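Long-range contact in EmrA (Aquifex aeolicus, PDB 4TKO), which is the periplasmic adaptor of a major facilitator superfamily multidrug efflux pump and probably helps to carry xenobiotics across the cell envelope: residues 4-17 with 336-348. Sequence-based numbering, arbitrary orientation.
Sequences RIEYAITNAVFVKA and LRVGMGGEVEIRR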
loop_
_atom_site.group_PDB
_atom_site.type_symbol
_atom_site.label_atom_id
_atom_site.label_comp_id
_atom_site.label_asym_id
_atom_site.label_seq_id
_atom_site.Cartn_x
_atom_site.Cartn_y
_atom_site.Cartn_z
ATOM N N ARG A 4 -44.989 -52.962 20.266
ATOM C CA ARG A 4 -46.013 -52.000 19.854
ATOM C C ARG A 4 -46.129 -51.973 18.336
ATOM O O ARG A 4 -45.138 -51.773 17.643
ATOM C CB ARG A 4 -45.692 -50.601 20.380
ATOM C CG ARG A 4 -46.265 -50.296 21.756
ATOM C CD ARG A 4 -46.037 -48.841 22.150
ATOM N NE ARG A 4 -44.959 -48.709 23.128
ATOM C CZ ARG A 4 -45.143 -48.687 24.446
ATOM N NH1 ARG A 4 -46.375 -48.787 24.953
ATOM N NH2 ARG A 4 -44.098 -48.557 25.260
ATOM N N ILE A 5 -47.327 -52.190 17.813
ATOM C CA ILE A 5 -47.508 -52.181 16.362
ATOM C C ILE A 5 -47.733 -50.767 15.854
ATOM O O ILE A 5 -47.929 -50.553 14.658
ATOM C CB ILE A 5 -48.688 -53.078 15.907
ATOM C CG1 ILE A 5 -49.846 -53.015 16.908
ATOM C CG2 ILE A 5 -48.215 -54.512 15.696
ATOM C CD1 ILE A 5 -50.589 -51.689 16.914
ATOM N N GLU A 6 -47.718 -49.804 16.772
ATOM C CA GLU A 6 -47.750 -48.397 16.392
ATOM C C GLU A 6 -46.336 -47.952 16.030
ATOM O O GLU A 6 -46.158 -46.972 15.317
ATOM C CB GLU A 6 -48.306 -47.512 17.520
ATOM C CG GLU A 6 -49.773 -47.727 17.883
ATOM C CD GLU A 6 -49.970 -48.645 19.090
ATOM O OE1 GLU A 6 -49.032 -49.398 19.447
ATOM O OE2 GLU A 6 -51.073 -48.613 19.681
ATOM N N TYR A 7 -45.333 -48.672 16.533
ATOM C CA TYR A 7 -43.948 -48.241 16.376
ATOM C C TYR A 7 -42.990 -49.308 15.854
ATOM O O TYR A 7 -42.835 -50.384 16.446
ATOM C CB TYR A 7 -43.404 -47.708 17.710
ATOM C CG TYR A 7 -43.968 -46.367 18.090
ATOM C CD1 TYR A 7 -43.426 -45.197 17.573
ATOM C CD2 TYR A 7 -45.052 -46.264 18.956
ATOM C CE1 TYR A 7 -43.939 -43.961 17.913
ATOM C CE2 TYR A 7 -45.571 -45.032 19.298
ATOM C CZ TYR A 7 -45.007 -43.886 18.773
ATOM O OH TYR A 7 -45.515 -42.657 19.101
ATOM N N ALA A 8 -42.325 -48.980 14.746
ATOM C CA ALA A 8 -41.162 -49.746 14.313
ATOM C C ALA A 8 -40.012 -49.354 15.211
ATOM O O ALA A 8 -39.681 -48.176 15.319
ATOM C CB ALA A 8 -40.834 -49.482 12.866
ATOM N N ILE A 9 -39.451 -50.330 15.902
ATOM C CA ILE A 9 -38.326 -50.095 16.778
ATOM C C ILE A 9 -37.092 -50.786 16.190
ATOM O O ILE A 9 -37.190 -51.887 15.663
ATOM C CB ILE A 9 -38.603 -50.622 18.196
ATOM C CG1 ILE A 9 -37.478 -50.238 19.147
ATOM C CG2 ILE A 9 -38.715 -52.130 18.176
ATOM C CD1 ILE A 9 -37.825 -50.456 20.604
ATOM N N THR A 10 -35.939 -50.137 16.271
ATOM C CA THR A 10 -34.687 -50.743 15.834
ATOM C C THR A 10 -33.499 -50.207 16.622
ATOM O O THR A 10 -33.548 -49.103 17.162
ATOM C CB THR A 10 -34.427 -50.511 14.338
ATOM O OG1 THR A 10 -33.057 -50.815 14.056
ATOM C CG2 THR A 10 -34.682 -49.071 13.966
ATOM N N ASN A 11 -32.434 -50.996 16.693
ATOM C CA ASN A 11 -31.220 -50.578 17.390
ATOM C C ASN A 11 -30.052 -50.373 16.409
ATOM O O ASN A 11 -28.907 -50.111 16.801
ATOM C CB ASN A 11 -30.863 -51.589 18.480
ATOM C CG ASN A 11 -30.655 -52.994 17.934
ATOM O OD1 ASN A 11 -31.096 -53.319 16.822
ATOM N ND2 ASN A 11 -29.988 -53.844 18.721
ATOM N N ALA A 12 -30.373 -50.449 15.123
ATOM C CA ALA A 12 -29.403 -50.198 14.070
ATOM C C ALA A 12 -29.442 -48.721 13.690
ATOM O O ALA A 12 -30.007 -48.344 12.641
ATOM C CB ALA A 12 -29.690 -51.093 12.850
ATOM N N VAL A 13 -28.865 -47.881 14.548
ATOM C CA VAL A 13 -28.935 -46.440 14.324
ATOM C C VAL A 13 -27.542 -45.800 14.283
ATOM O O VAL A 13 -26.696 -46.022 15.160
ATOM C CB VAL A 13 -29.826 -45.726 15.408
ATOM C CG1 VAL A 13 -30.492 -46.731 16.350
ATOM C CG2 VAL A 13 -29.027 -44.714 16.201
ATOM N N PHE A 14 -27.303 -45.005 13.247
ATOM C CA PHE A 14 -26.015 -44.316 13.119
ATOM C C PHE A 14 -26.241 -42.843 12.951
ATOM O O PHE A 14 -26.962 -42.432 12.034
ATOM C CB PHE A 14 -25.216 -44.851 11.930
ATOM C CG PHE A 14 -25.127 -46.340 11.911
ATOM C CD1 PHE A 14 -26.168 -47.104 11.382
ATOM C CD2 PHE A 14 -24.033 -46.983 12.468
ATOM C CE1 PHE A 14 -26.103 -48.471 11.394
ATOM C CE2 PHE A 14 -23.962 -48.342 12.474
ATOM C CZ PHE A 14 -24.994 -49.093 11.937
ATOM N N VAL A 15 -25.641 -42.057 13.840
ATOM C CA VAL A 15 -25.620 -40.616 13.644
ATOM C C VAL A 15 -24.627 -40.287 12.515
ATOM O O VAL A 15 -23.429 -40.628 12.562
ATOM C CB VAL A 15 -25.260 -39.874 14.960
ATOM C CG1 VAL A 15 -25.152 -38.400 14.739
ATOM C CG2 VAL A 15 -26.309 -40.145 16.018
ATOM N N LYS A 16 -25.129 -39.622 11.480
ATOM C CA LYS A 16 -24.297 -39.286 10.329
ATOM C C LYS A 16 -24.324 -37.793 10.019
ATOM O O LYS A 16 -25.168 -37.055 10.526
ATOM C CB LYS A 16 -24.740 -40.086 9.101
ATOM C CG LYS A 16 -24.725 -41.591 9.315
ATOM C CD LYS A 16 -24.544 -42.347 8.007
ATOM C CE LYS A 16 -23.155 -42.124 7.428
ATOM N NZ LYS A 16 -22.951 -42.896 6.171
ATOM N N ALA A 17 -23.388 -37.357 9.182
ATOM C CA ALA A 17 -23.276 -35.951 8.813
ATOM C C ALA A 17 -23.222 -35.782 7.299
ATOM O O ALA A 17 -22.317 -36.293 6.639
ATOM C CB ALA A 17 -22.044 -35.331 9.460
ATOM N N LEU A 336 -24.376 -33.882 19.348
ATOM C CA LEU A 336 -24.214 -35.063 18.509
ATOM C C LEU A 336 -22.786 -35.246 17.949
ATOM O O LEU A 336 -22.104 -34.274 17.629
ATOM C CB LEU A 336 -25.214 -35.003 17.359
ATOM C CG LEU A 336 -26.682 -34.771 17.723
ATOM C CD1 LEU A 336 -27.427 -34.373 16.484
ATOM C CD2 LEU A 336 -27.319 -36.016 18.286
ATOM N N ARG A 337 -22.355 -36.503 17.849
ATOM C CA ARG A 337 -21.076 -36.914 17.242
ATOM C C ARG A 337 -21.330 -37.970 16.139
ATOM O O ARG A 337 -22.176 -38.850 16.309
ATOM C CB ARG A 337 -20.134 -37.508 18.299
ATOM C CG ARG A 337 -19.291 -36.545 19.159
ATOM C CD ARG A 337 -20.020 -35.265 19.418
ATOM N NE ARG A 337 -19.345 -34.431 20.408
ATOM C CZ ARG A 337 -19.763 -33.218 20.767
ATOM N NH1 ARG A 337 -20.852 -32.699 20.216
ATOM N NH2 ARG A 337 -19.089 -32.526 21.676
ATOM N N VAL A 338 -20.616 -37.906 15.018
ATOM C CA VAL A 338 -20.769 -38.945 13.989
ATOM C C VAL A 338 -20.462 -40.319 14.571
ATOM O O VAL A 338 -19.450 -40.484 15.237
ATOM C CB VAL A 338 -19.833 -38.734 12.764
ATOM C CG1 VAL A 338 -19.770 -39.996 11.947
ATOM C CG2 VAL A 338 -20.302 -37.580 11.895
ATOM N N GLY A 339 -21.335 -41.295 14.338
ATOM C CA GLY A 339 -21.058 -42.646 14.779
ATOM C C GLY A 339 -21.836 -43.123 15.990
ATOM O O GLY A 339 -21.814 -44.315 16.350
ATOM N N MET A 340 -22.531 -42.195 16.637
ATOM C CA MET A 340 -23.305 -42.528 17.824
ATOM C C MET A 340 -24.443 -43.488 17.494
ATOM O O MET A 340 -25.108 -43.351 16.467
ATOM C CB MET A 340 -23.861 -41.259 18.474
ATOM C CG MET A 340 -22.886 -40.563 19.410
ATOM S SD MET A 340 -23.607 -39.120 20.217
ATOM C CE MET A 340 -24.730 -38.547 18.945
ATOM N N GLY A 341 -24.661 -44.456 18.376
ATOM C CA GLY A 341 -25.761 -45.390 18.240
ATOM C C GLY A 341 -26.793 -45.245 19.347
ATOM O O GLY A 341 -26.730 -44.340 20.180
ATOM N N GLY A 342 -27.749 -46.158 19.359
ATOM C CA GLY A 342 -28.838 -46.106 20.310
ATOM C C GLY A 342 -30.043 -46.855 19.788
ATOM O O GLY A 342 -29.902 -47.895 19.165
ATOM N N GLU A 343 -31.226 -46.307 20.022
ATOM C CA GLU A 343 -32.469 -47.007 19.741
ATOM C C GLU A 343 -33.404 -46.030 19.096
ATOM O O GLU A 343 -33.381 -44.846 19.452
ATOM C CB GLU A 343 -33.062 -47.567 21.024
ATOM C CG GLU A 343 -34.177 -48.563 20.835
ATOM C CD GLU A 343 -34.471 -49.329 22.119
ATOM O OE1 GLU A 343 -33.788 -50.353 22.358
ATOM O OE2 GLU A 343 -35.368 -48.902 22.889
ATOM N N VAL A 344 -34.210 -46.502 18.148
ATOM C CA VAL A 344 -35.087 -45.603 17.409
ATOM C C VAL A 344 -36.465 -46.179 17.211
ATOM O O VAL A 344 -36.601 -47.354 16.909
ATOM C CB VAL A 344 -34.504 -45.240 16.036
ATOM C CG1 VAL A 344 -35.576 -44.654 15.124
ATOM C CG2 VAL A 344 -33.411 -44.240 16.202
ATOM N N GLU A 345 -37.486 -45.343 17.393
ATOM C CA GLU A 345 -38.866 -45.771 17.205
ATOM C C GLU A 345 -39.516 -44.924 16.134
ATOM O O GLU A 345 -39.537 -43.696 16.239
ATOM C CB GLU A 345 -39.654 -45.680 18.513
ATOM C CG GLU A 345 -39.142 -46.640 19.592
ATOM C CD GLU A 345 -40.025 -46.672 20.834
ATOM O OE1 GLU A 345 -41.066 -45.989 20.828
ATOM O OE2 GLU A 345 -39.680 -47.381 21.810
ATOM N N ILE A 346 -40.037 -45.558 15.089
ATOM C CA ILE A 346 -40.728 -44.790 14.055
ATOM C C ILE A 346 -42.224 -45.085 14.066
ATOM O O ILE A 346 -42.652 -46.222 14.266
ATOM C CB ILE A 346 -40.166 -45.067 12.660
ATOM C CG1 ILE A 346 -38.641 -45.046 12.685
ATOM C CG2 ILE A 346 -40.651 -44.024 11.691
ATOM C CD1 ILE A 346 -38.010 -45.288 11.322
ATOM N N ARG A 347 -43.001 -44.067 13.812
ATOM C CA ARG A 347 -44.431 -44.177 13.833
ATOM C C ARG A 347 -45.026 -44.724 12.550
ATOM O O ARG A 347 -44.879 -44.167 11.493
ATOM C CB ARG A 347 -45.016 -42.818 14.151
ATOM C CG ARG A 347 -46.518 -42.765 14.171
ATOM C CD ARG A 347 -47.120 -43.753 15.140
ATOM N NE ARG A 347 -48.030 -43.095 16.049
ATOM C CZ ARG A 347 -49.271 -43.472 16.278
ATOM N NH1 ARG A 347 -49.766 -44.522 15.669
ATOM N NH2 ARG A 347 -50.008 -42.789 17.127
ATOM N N ARG A 348 -45.721 -45.851 12.670
ATOM C CA ARG A 348 -46.452 -46.426 11.548
ATOM C C ARG A 348 -47.759 -45.672 11.280
ATOM O O ARG A 348 -48.197 -44.863 12.092
ATOM C CB ARG A 348 -46.741 -47.900 11.804
ATOM C CG ARG A 348 -45.513 -48.771 11.791
ATOM C CD ARG A 348 -45.917 -50.228 11.752
ATOM N NE ARG A 348 -44.778 -51.127 11.643
ATOM C CZ ARG A 348 -44.237 -51.764 12.678
ATOM N NH1 ARG A 348 -44.744 -51.588 13.893
ATOM N NH2 ARG A 348 -43.196 -52.573 12.498
#
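Tyr-7 and Arg-347 face each other as a non-hydrogen-bonded pair of two antiparallel strands. Tyr-7 CB starts beside Ile-346 O. With CG anti to the carbonyl carbon (chi1 -73°), the ring turns in between two neighbours. CG lies 4.0 Å from Glu-345 OE1, which sits over one face near the rim. CD1 is 3.9 Å from Glu-345 CB. Arg-347 CD lies over the opposite face, also near the rim, and CE1 meets Arg-347 CB. At the far end OH is 4.0 Å from Arg-347 NE, with ring and guanidinium planes 41° apart. Strands 7-10 and 342-347 pair in a curled antiparallel sheet, consistent with the beta-barrel domain of membrane fusion proteins, far from the tip of the long helical hairpin. Ala-8 exchanges two backbone hydrogen bonds with Ile-346, and Thr-10 two with Val-344. On their face, Val-344 CG2 reaches Val-13 CG1 at 3.8 Å. Val-344 also packs on Val-278 and Ile-326. Ahead of Gly-342, at the type II beta turn Arg-337 to Met-340, Val-15 N donates a hydrogen bond to Met-340 O, and Gly-339 N donates one to Val-15 O at 2.8 Å. Val-15 CG2 lies 3.6 Å from Met-340 CB, the two side chains running alongside each other.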